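Local structure of putative hydrolase (Bacteroides ovatus, 4HBS) at residues A[91-99]-A[126-135]; A[153-161]-A[172-180]. The protein is a putative hydrolase built as a five-bladed beta-propeller, probably related to the beta-fructosidase clan of glycosidases, with its substrate not established. All blocks are in the same frame, centred on the assembly; numbering follows the deposited sequence.

Contact 1. Residues A[91-99]-A[126-135]; sequences NCSFPRNSI and DRYYQVRTHI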
loop_
_atom_site.group_PDB
_atom_site.type_symbol
_atom_site.label_atom_id
_atom_site.label_comp_id
_atom_site.label_asym_id
_atom_site.label_seq_id
_atom_site.Cartn_x
_atom_site.Cartn_y
_atom_site.Cartn_z
ATOM N N ASN A 91 5.840 -16.970 -18.761
ATOM C CA ASN A 91 4.405 -16.841 -18.983
ATOM C C ASN A 91 3.647 -16.470 -17.711
ATOM O O ASN A 91 3.603 -17.268 -16.780
ATOM C CB ASN A 91 3.824 -18.126 -19.583
ATOM C CG ASN A 91 4.323 -18.445 -20.975
ATOM O OD1 ASN A 91 4.765 -17.567 -21.732
ATOM N ND2 ASN A 91 4.192 -19.702 -21.376
ATOM N N CYS A 92 3.023 -15.252 -17.691
ATOM C CA CYS A 92 2.273 -14.724 -16.543
ATOM C C CYS A 92 0.942 -14.108 -16.931
ATOM O O CYS A 92 0.753 -13.639 -18.046
ATOM C CB CYS A 92 3.113 -13.697 -15.785
ATOM S SG CYS A 92 4.552 -14.386 -14.935
ATOM N N SER A 93 0.069 -14.024 -15.936
ATOM C CA SER A 93 -1.233 -13.379 -15.962
ATOM C C SER A 93 -1.026 -12.040 -15.329
ATOM O O SER A 93 -0.118 -11.926 -14.519
ATOM C CB SER A 93 -2.212 -14.186 -15.124
ATOM O OG SER A 93 -3.494 -14.258 -15.723
ATOM N N PHE A 94 -1.870 -11.049 -15.581
ATOM C CA PHE A 94 -1.682 -9.758 -14.932
ATOM C C PHE A 94 -2.996 -9.278 -14.281
ATOM O O PHE A 94 -3.480 -8.176 -14.606
ATOM C CB PHE A 94 -1.108 -8.743 -15.951
ATOM C CG PHE A 94 -0.347 -7.563 -15.368
ATOM C CD1 PHE A 94 0.614 -7.751 -14.379
ATOM C CD2 PHE A 94 -0.533 -6.277 -15.865
ATOM C CE1 PHE A 94 1.318 -6.676 -13.861
ATOM C CE2 PHE A 94 0.205 -5.204 -15.362
ATOM C CZ PHE A 94 1.142 -5.413 -14.387
ATOM N N PRO A 95 -3.552 -10.064 -13.297
ATOM C CA PRO A 95 -4.792 -9.649 -12.611
ATOM C C PRO A 95 -4.752 -8.232 -12.046
ATOM O O PRO A 95 -3.718 -7.813 -11.542
ATOM C CB PRO A 95 -4.914 -10.675 -11.467
ATOM C CG PRO A 95 -3.606 -11.316 -11.369
ATOM C CD PRO A 95 -3.106 -11.360 -12.765
ATOM N N ARG A 96 -5.887 -7.514 -12.090
ATOM C CA ARG A 96 -5.943 -6.134 -11.590
ATOM C C ARG A 96 -5.840 -6.039 -10.084
ATOM O O ARG A 96 -5.430 -4.998 -9.586
ATOM C CB ARG A 96 -7.183 -5.387 -12.115
ATOM C CG ARG A 96 -7.249 -5.327 -13.647
ATOM C CD ARG A 96 -5.882 -5.109 -14.337
ATOM N NE ARG A 96 -5.959 -4.242 -15.526
ATOM C CZ ARG A 96 -5.459 -3.007 -15.623
ATOM N NH1 ARG A 96 -4.846 -2.446 -14.591
ATOM N NH2 ARG A 96 -5.588 -2.317 -16.751
ATOM N N ASN A 97 -6.109 -7.114 -9.373
ATOM C CA ASN A 97 -5.932 -7.150 -7.932
ATOM C C ASN A 97 -5.977 -8.587 -7.449
ATOM O O ASN A 97 -6.505 -9.472 -8.132
ATOM C CB ASN A 97 -6.967 -6.288 -7.185
ATOM C CG ASN A 97 -8.390 -6.615 -7.525
ATOM O OD1 ASN A 97 -8.849 -7.725 -7.293
ATOM N ND2 ASN A 97 -9.124 -5.675 -8.119
ATOM N N SER A 98 -5.424 -8.806 -6.274
ATOM C CA SER A 98 -5.375 -10.118 -5.655
ATOM C C SER A 98 -5.067 -9.952 -4.200
ATOM O O SER A 98 -4.682 -8.856 -3.775
ATOM C CB SER A 98 -4.330 -11.004 -6.330
ATOM O OG SER A 98 -3.057 -10.388 -6.389
ATOM N N ILE A 99 -5.280 -11.007 -3.417
ATOM C CA ILE A 99 -5.026 -10.954 -1.990
ATOM C C ILE A 99 -4.259 -12.203 -1.547
ATOM O O ILE A 99 -4.119 -13.182 -2.293
ATOM C CB ILE A 99 -6.345 -10.743 -1.182
ATOM C CG1 ILE A 99 -7.280 -11.981 -1.260
ATOM C CG2 ILE A 99 -7.062 -9.446 -1.638
ATOM C CD1 ILE A 99 -8.602 -11.880 -0.505
ATOM N N ASP A 126 -0.330 -24.481 -20.988
ATOM C CA ASP A 126 -0.495 -23.033 -20.903
ATOM C C ASP A 126 -1.287 -22.641 -19.635
ATOM O O ASP A 126 -1.980 -23.477 -19.053
ATOM C CB ASP A 126 -1.213 -22.519 -22.195
ATOM C CG ASP A 126 -1.073 -21.031 -22.512
ATOM O OD1 ASP A 126 0.026 -20.458 -22.252
ATOM O OD2 ASP A 126 -2.031 -20.455 -23.094
ATOM N N ARG A 127 -1.145 -21.372 -19.208
ATOM C CA ARG A 127 -1.836 -20.762 -18.060
ATOM C C ARG A 127 -1.454 -21.369 -16.714
ATOM O O ARG A 127 -2.194 -21.202 -15.748
ATOM C CB ARG A 127 -3.365 -20.790 -18.237
ATOM C CG ARG A 127 -3.852 -20.370 -19.617
ATOM C CD ARG A 127 -3.253 -19.065 -20.081
ATOM N NE ARG A 127 -3.917 -18.517 -21.266
ATOM C CZ ARG A 127 -5.059 -17.833 -21.256
ATOM N NH1 ARG A 127 -5.711 -17.625 -20.117
ATOM N NH2 ARG A 127 -5.568 -17.362 -22.391
ATOM N N TYR A 128 -0.259 -21.973 -16.610
ATOM C CA TYR A 128 0.198 -22.588 -15.356
ATOM C C TYR A 128 0.454 -21.540 -14.277
ATOM O O TYR A 128 1.260 -20.633 -14.462
ATOM C CB TYR A 128 1.465 -23.404 -15.595
ATOM C CG TYR A 128 1.899 -24.246 -14.421
ATOM C CD1 TYR A 128 1.073 -25.240 -13.909
ATOM C CD2 TYR A 128 3.190 -24.155 -13.918
ATOM C CE1 TYR A 128 1.498 -26.079 -12.881
ATOM C CE2 TYR A 128 3.642 -25.016 -12.922
ATOM C CZ TYR A 128 2.790 -25.975 -12.397
ATOM O OH TYR A 128 3.214 -26.819 -11.389
ATOM N N TYR A 129 -0.270 -21.663 -13.162
ATOM C CA TYR A 129 -0.212 -20.787 -12.002
ATOM C C TYR A 129 -0.567 -19.332 -12.345
ATOM O O TYR A 129 -0.245 -18.426 -11.579
ATOM C CB TYR A 129 1.128 -20.918 -11.275
ATOM C CG TYR A 129 1.081 -22.011 -10.228
ATOM C CD1 TYR A 129 1.288 -23.338 -10.572
ATOM C CD2 TYR A 129 0.756 -21.724 -8.907
ATOM C CE1 TYR A 129 1.230 -24.351 -9.616
ATOM C CE2 TYR A 129 0.692 -22.725 -7.944
ATOM C CZ TYR A 129 0.928 -24.040 -8.299
ATOM O OH TYR A 129 0.870 -25.049 -7.355
ATOM N N GLN A 130 -1.363 -19.139 -13.422
ATOM C CA GLN A 130 -1.897 -17.839 -13.823
ATOM C C GLN A 130 -3.193 -17.639 -13.032
ATOM O O GLN A 130 -3.838 -18.621 -12.655
ATOM C CB GLN A 130 -2.109 -17.787 -15.335
ATOM C CG GLN A 130 -0.780 -17.732 -16.083
ATOM C CD GLN A 130 -0.904 -17.314 -17.512
ATOM O OE1 GLN A 130 -1.877 -16.689 -17.923
ATOM N NE2 GLN A 130 0.077 -17.667 -18.310
ATOM N N VAL A 131 -3.511 -16.385 -12.684
ATOM C CA VAL A 131 -4.630 -16.046 -11.813
ATOM C C VAL A 131 -5.546 -15.015 -12.462
ATOM O O VAL A 131 -5.129 -14.303 -13.375
ATOM C CB VAL A 131 -4.006 -15.528 -10.490
ATOM C CG1 VAL A 131 -5.020 -14.834 -9.586
ATOM C CG2 VAL A 131 -3.305 -16.666 -9.753
ATOM N N ARG A 132 -6.816 -14.976 -12.001
ATOM C CA ARG A 132 -7.830 -14.010 -12.426
ATOM C C ARG A 132 -7.974 -12.901 -11.372
ATOM O O ARG A 132 -7.708 -13.141 -10.193
ATOM C CB ARG A 132 -9.177 -14.701 -12.598
ATOM C CG ARG A 132 -9.129 -15.952 -13.429
ATOM C CD ARG A 132 -10.519 -16.472 -13.660
ATOM N NE ARG A 132 -10.530 -17.633 -14.548
ATOM C CZ ARG A 132 -10.281 -18.889 -14.184
ATOM N NH1 ARG A 132 -9.976 -19.177 -12.924
ATOM N NH2 ARG A 132 -10.332 -19.868 -15.079
ATOM N N THR A 133 -8.434 -11.708 -11.787
ATOM C CA THR A 133 -8.672 -10.568 -10.883
ATOM C C THR A 133 -9.548 -11.023 -9.666
ATOM O O THR A 133 -10.550 -11.723 -9.864
ATOM C CB THR A 133 -9.368 -9.436 -11.666
ATOM O OG1 THR A 133 -8.597 -9.084 -12.816
ATOM C CG2 THR A 133 -9.633 -8.215 -10.816
ATOM N N HIS A 134 -9.154 -10.651 -8.424
ATOM C CA HIS A 134 -9.894 -11.059 -7.234
ATOM C C HIS A 134 -11.287 -10.425 -7.216
ATOM O O HIS A 134 -12.268 -11.160 -7.081
ATOM C CB HIS A 134 -9.120 -10.741 -5.932
ATOM C CG HIS A 134 -9.981 -10.656 -4.709
ATOM N ND1 HIS A 134 -10.452 -11.787 -4.081
ATOM C CD2 HIS A 134 -10.428 -9.569 -4.042
ATOM C CE1 HIS A 134 -11.161 -11.363 -3.050
ATOM N NE2 HIS A 134 -11.182 -10.033 -2.992
ATOM N N ILE A 135 -11.380 -9.073 -7.342
ATOM C CA ILE A 135 -12.663 -8.373 -7.330
ATOM C C ILE A 135 -12.753 -7.548 -8.609
ATOM O O ILE A 135 -11.870 -6.748 -8.929
ATOM C CB ILE A 135 -12.889 -7.553 -6.034
ATOM C CG1 ILE A 135 -14.337 -7.027 -5.958
ATOM C CG2 ILE A 135 -11.896 -6.426 -5.876
ATOM C CD1 ILE A 135 -14.769 -6.586 -4.593
#

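Contact 2. Residues A[153-161]-A[172-180]; sequences DQDYLYWAG and MLWGAVDNT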
loop_
_atom_site.group_PDB
_atom_site.type_symbol
_atom_site.label_atom_id
_atom_site.label_comp_id
_atom_site.label_asym_id
_atom_site.label_seq_id
_atom_site.Cartn_x
_atom_site.Cartn_y
_atom_site.Cartn_z
ATOM N N ASP A 153 -9.499 -7.556 -17.225
ATOM C CA ASP A 153 -10.178 -6.283 -17.524
ATOM C C ASP A 153 -9.232 -5.144 -17.639
ATOM O O ASP A 153 -8.410 -4.943 -16.745
ATOM C CB ASP A 153 -11.172 -5.913 -16.417
ATOM C CG ASP A 153 -12.252 -6.924 -16.244
ATOM O OD1 ASP A 153 -12.968 -7.197 -17.232
ATOM O OD2 ASP A 153 -12.345 -7.498 -15.148
ATOM N N GLN A 154 -9.379 -4.349 -18.707
ATOM C CA GLN A 154 -8.547 -3.170 -18.923
ATOM C C GLN A 154 -9.348 -1.895 -18.883
ATOM O O GLN A 154 -8.730 -0.837 -18.876
ATOM C CB GLN A 154 -7.811 -3.265 -20.266
ATOM C CG GLN A 154 -7.065 -4.567 -20.489
ATOM C CD GLN A 154 -6.035 -4.837 -19.442
ATOM O OE1 GLN A 154 -6.194 -5.722 -18.610
ATOM N NE2 GLN A 154 -4.957 -4.073 -19.443
ATOM N N ASP A 155 -10.700 -1.978 -18.791
ATOM C CA ASP A 155 -11.589 -0.816 -18.839
ATOM C C ASP A 155 -11.871 -0.272 -17.451
ATOM O O ASP A 155 -11.422 0.836 -17.132
ATOM C CB ASP A 155 -12.918 -1.132 -19.588
ATOM C CG ASP A 155 -13.637 -2.455 -19.269
ATOM O OD1 ASP A 155 -13.060 -3.294 -18.519
ATOM O OD2 ASP A 155 -14.772 -2.649 -19.766
ATOM N N TYR A 156 -12.605 -1.041 -16.623
ATOM C CA TYR A 156 -12.972 -0.649 -15.264
ATOM C C TYR A 156 -12.369 -1.642 -14.296
ATOM O O TYR A 156 -12.390 -2.844 -14.564
ATOM C CB TYR A 156 -14.500 -0.578 -15.130
ATOM C CG TYR A 156 -15.086 0.420 -16.101
ATOM C CD1 TYR A 156 -14.957 1.786 -15.885
ATOM C CD2 TYR A 156 -15.613 0.007 -17.323
ATOM C CE1 TYR A 156 -15.420 2.716 -16.817
ATOM C CE2 TYR A 156 -16.070 0.926 -18.268
ATOM C CZ TYR A 156 -15.978 2.283 -18.009
ATOM O OH TYR A 156 -16.446 3.216 -18.913
ATOM N N LEU A 157 -11.798 -1.162 -13.199
ATOM C CA LEU A 157 -11.168 -2.073 -12.240
ATOM C C LEU A 157 -11.181 -1.504 -10.831
ATOM O O LEU A 157 -11.671 -0.397 -10.612
ATOM C CB LEU A 157 -9.707 -2.392 -12.690
ATOM C CG LEU A 157 -8.752 -1.200 -12.786
ATOM C CD1 LEU A 157 -7.904 -1.066 -11.552
ATOM C CD2 LEU A 157 -7.857 -1.338 -13.941
ATOM N N TYR A 158 -10.672 -2.309 -9.876
ATOM C CA TYR A 158 -10.570 -1.965 -8.472
ATOM C C TYR A 158 -9.127 -2.066 -8.029
ATOM O O TYR A 158 -8.447 -3.028 -8.389
ATOM C CB TYR A 158 -11.436 -2.918 -7.611
ATOM C CG TYR A 158 -12.909 -2.553 -7.530
ATOM C CD1 TYR A 158 -13.317 -1.286 -7.115
ATOM C CD2 TYR A 158 -13.896 -3.498 -7.786
ATOM C CE1 TYR A 158 -14.668 -0.948 -7.025
ATOM C CE2 TYR A 158 -15.251 -3.174 -7.688
ATOM C CZ TYR A 158 -15.632 -1.886 -7.340
ATOM O OH TYR A 158 -16.958 -1.543 -7.259
ATOM N N TRP A 159 -8.660 -1.101 -7.231
ATOM C CA TRP A 159 -7.336 -1.164 -6.639
ATOM C C TRP A 159 -7.498 -0.954 -5.127
ATOM O O TRP A 159 -8.473 -0.341 -4.683
ATOM C CB TRP A 159 -6.368 -0.177 -7.295
ATOM C CG TRP A 159 -5.750 -0.655 -8.584
ATOM C CD1 TRP A 159 -5.543 -1.948 -8.980
ATOM C CD2 TRP A 159 -5.242 0.169 -9.633
ATOM N NE1 TRP A 159 -4.925 -1.976 -10.205
ATOM C CE2 TRP A 159 -4.708 -0.689 -10.622
ATOM C CE3 TRP A 159 -5.113 1.561 -9.805
ATOM C CZ2 TRP A 159 -4.046 -0.199 -11.753
ATOM C CZ3 TRP A 159 -4.525 2.042 -10.963
ATOM C CH2 TRP A 159 -3.999 1.168 -11.919
ATOM N N ALA A 160 -6.609 -1.577 -4.343
ATOM C CA ALA A 160 -6.697 -1.619 -2.891
ATOM C C ALA A 160 -6.749 -0.277 -2.217
ATOM O O ALA A 160 -6.020 0.635 -2.585
ATOM C CB ALA A 160 -5.518 -2.387 -2.325
ATOM N N GLY A 161 -7.624 -0.181 -1.231
ATOM C CA GLY A 161 -7.721 0.929 -0.304
ATOM C C GLY A 161 -7.280 0.320 1.000
ATOM O O GLY A 161 -6.887 -0.855 1.017
HETATM N N MSE A 172 -13.024 -3.552 3.946
HETATM C CA MSE A 172 -12.011 -2.981 3.068
HETATM C C MSE A 172 -12.614 -2.096 1.993
HETATM O O MSE A 172 -13.684 -2.414 1.468
HETATM C CB MSE A 172 -11.258 -4.124 2.398
HETATM C CG MSE A 172 -10.341 -3.665 1.264
HETATM SE SE MSE A 172 -9.090 -4.972 0.782
HETATM C CE MSE A 172 -7.730 -3.803 0.261
ATOM N N LEU A 173 -11.883 -1.030 1.604
ATOM C CA LEU A 173 -12.284 -0.168 0.499
ATOM C C LEU A 173 -11.515 -0.553 -0.773
ATOM O O LEU A 173 -10.297 -0.734 -0.738
ATOM C CB LEU A 173 -12.033 1.318 0.786
ATOM C CG LEU A 173 -12.675 1.942 1.985
ATOM C CD1 LEU A 173 -12.238 3.352 2.116
ATOM C CD2 LEU A 173 -14.189 1.899 1.919
ATOM N N TRP A 174 -12.226 -0.639 -1.887
ATOM C CA TRP A 174 -11.672 -0.908 -3.196
ATOM C C TRP A 174 -11.991 0.333 -4.058
ATOM O O TRP A 174 -13.161 0.696 -4.183
ATOM C CB TRP A 174 -12.302 -2.189 -3.779
ATOM C CG TRP A 174 -11.800 -3.470 -3.191
ATOM C CD1 TRP A 174 -12.478 -4.306 -2.360
ATOM C CD2 TRP A 174 -10.531 -4.092 -3.444
ATOM N NE1 TRP A 174 -11.708 -5.411 -2.066
ATOM C CE2 TRP A 174 -10.496 -5.291 -2.701
ATOM C CE3 TRP A 174 -9.413 -3.744 -4.216
ATOM C CZ2 TRP A 174 -9.371 -6.143 -2.698
ATOM C CZ3 TRP A 174 -8.314 -4.598 -4.237
ATOM C CH2 TRP A 174 -8.282 -5.759 -3.449
ATOM N N GLY A 175 -10.965 0.989 -4.589
ATOM C CA GLY A 175 -11.121 2.192 -5.397
ATOM C C GLY A 175 -11.410 1.885 -6.848
ATOM O O GLY A 175 -10.621 1.186 -7.482
ATOM N N ALA A 176 -12.554 2.392 -7.382
ATOM C CA ALA A 176 -12.978 2.168 -8.776
ATOM C C ALA A 176 -12.141 3.008 -9.707
ATOM O O ALA A 176 -12.091 4.211 -9.514
ATOM C CB ALA A 176 -14.440 2.520 -8.938
ATOM N N VAL A 177 -11.471 2.398 -10.707
ATOM C CA VAL A 177 -10.571 3.120 -11.626
ATOM C C VAL A 177 -11.021 2.971 -13.078
ATOM O O VAL A 177 -11.247 1.852 -13.524
ATOM C CB VAL A 177 -9.141 2.591 -11.430
ATOM C CG1 VAL A 177 -8.148 3.329 -12.322
ATOM C CG2 VAL A 177 -8.742 2.697 -9.962
ATOM N N ASP A 178 -11.151 4.111 -13.809
ATOM C CA ASP A 178 -11.558 4.161 -15.221
ATOM C C ASP A 178 -10.336 4.389 -16.129
ATOM O O ASP A 178 -9.695 5.447 -16.041
ATOM C CB ASP A 178 -12.597 5.281 -15.435
ATOM C CG ASP A 178 -13.236 5.331 -16.811
ATOM O OD1 ASP A 178 -12.820 4.540 -17.695
ATOM O OD2 ASP A 178 -14.204 6.107 -16.985
ATOM N N ASN A 179 -10.044 3.405 -17.027
ATOM C CA ASN A 179 -8.914 3.464 -17.974
ATOM C C ASN A 179 -9.405 3.548 -19.428
ATOM O O ASN A 179 -8.640 3.246 -20.345
ATOM C CB ASN A 179 -8.006 2.239 -17.786
ATOM C CG ASN A 179 -7.033 2.337 -16.637
ATOM O OD1 ASN A 179 -6.813 3.395 -16.060
ATOM N ND2 ASN A 179 -6.404 1.223 -16.297
ATOM N N THR A 180 -10.646 4.014 -19.658
ATOM C CA THR A 180 -11.166 4.120 -21.022
ATOM C C THR A 180 -10.712 5.432 -21.710
ATOM O O THR A 180 -10.747 5.473 -22.937
ATOM C CB THR A 180 -12.671 3.955 -21.034
ATOM O OG1 THR A 180 -13.257 4.984 -20.234
ATOM C CG2 THR A 180 -13.096 2.555 -20.560
#

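Contact 1. Residues A[91-99]-A[126-135]
Ser93, Pro95 and Ser98 lie level with Gln130, Thr133 and His134 as the two segments run alongside each other in the same direction, bringing the end of strand 88-93 and the loop into strand 98-102 against the short, weakly bonded strand 131-132 and the loop after it. Asn97 makes three hydrogen bonds across the contact. Its CG sits between the backbone N and the carbonyl carbon (chi1 54°), which presents the amide to the backbone of Ile135. Asn97 OD1 takes the Ile135 N-H on an in-plane lone pair at 2.9 Å, and Asn97 ND2 gives back to Ile135 O at 3.1 Å, with that oxygen lying almost in the amide plane. Asn97 O receives His134 N at 2.9 Å, the donor standing above the carbonyl plane. The His134 ring has Ile99 CD1 over one face in a CH-pi contact, 4.0 Å from the ring centroid, while its NE2 bonds to Tyr196. Arg96 N donates to Thr133 OG1 in a nearly straight bond (166°), and Ser93 OG donates to Val131 O at 2.9 Å. Gln130 lays its extended chain along the backbone of Cys92 and Ser93, CB to Ser93 CB being 3.6 Å. The two amide bonds, with Tyr158 O as a second acceptor for ND2, should hold the Asn97 side chain against rotation. Four of the five hydrogen bonds join side chain to main chain.

Contact 2. Residues A[153-161]-A[172-180]
Gly175 meets the Tyr158 ring at its edge, the carbonyl carbon lying in the ring plane, while Trp174 CB packs against Tyr158 CD1 at 3.6 Å. These two side chains cross at about a right angle, their ring planes oblique at 52°. Trp174 carries the selenium of Met172, modelled as selenomethionine, over one face, toward the rim. On the other side of the sheet, Leu157 CD1 sits over one face of the Trp159 indole, toward its rim, and Val177 CG2 approaches Trp159 CE3 at 3.8 Å. Between these two faces the backbones pair antiparallel: Leu157 and Val177 exchange hydrogen bonds, N to O 3.1 Å and O to N 2.8 Å, as do Trp159 and Gly175. Asp178 has CG anti to the backbone N (chi1 -173°), which lays the carboxylate beside the Tyr156 ring, OD1 to CE1 3.3 Å. That same OD1 accepts Thr180 N (3.0 Å) on its anti side, making an Asx turn, and Thr180 OG1 (2.6 Å) on its syn side, both somewhat out of the carboxylate plane; OD2 salt-bridges Arg187. With an alanine here, Thr180 would probably lose the acceptor that shapes the turn, and Arg187 would be left without this carboxylate mate. The hairpin lies at one side of a four-stranded antiparallel sheet, consistent with one propeller blade: strand 156-165 is outermost, strand 187-197 flanks 169-178, and Ala160 and Met172 touch strand 71-75.

From the N terminus, the chain rounds a corner at Asn91 and enters strand 98-102 of the sheet that also holds strands 60-65, 71-75 and 111-113. It completes that sheet with strand 111-113, then leaves it through strand 116-117, which pairs with 131-132, as 126-135 returns alongside 91-99 and closes contact 1. After the short helix 144-148 it starts contact 2, a local hairpin with ten residues between its segments. The contacts follow in series, neither nested nor crossed, yet they touch in space: Arg96 NE lies 2.8 Å from Asp153 O, a probable hydrogen bond. With Asn97, Arg96 thus ties the loop leading into one propeller sheet to the outermost strand of the next and the loop leading into it.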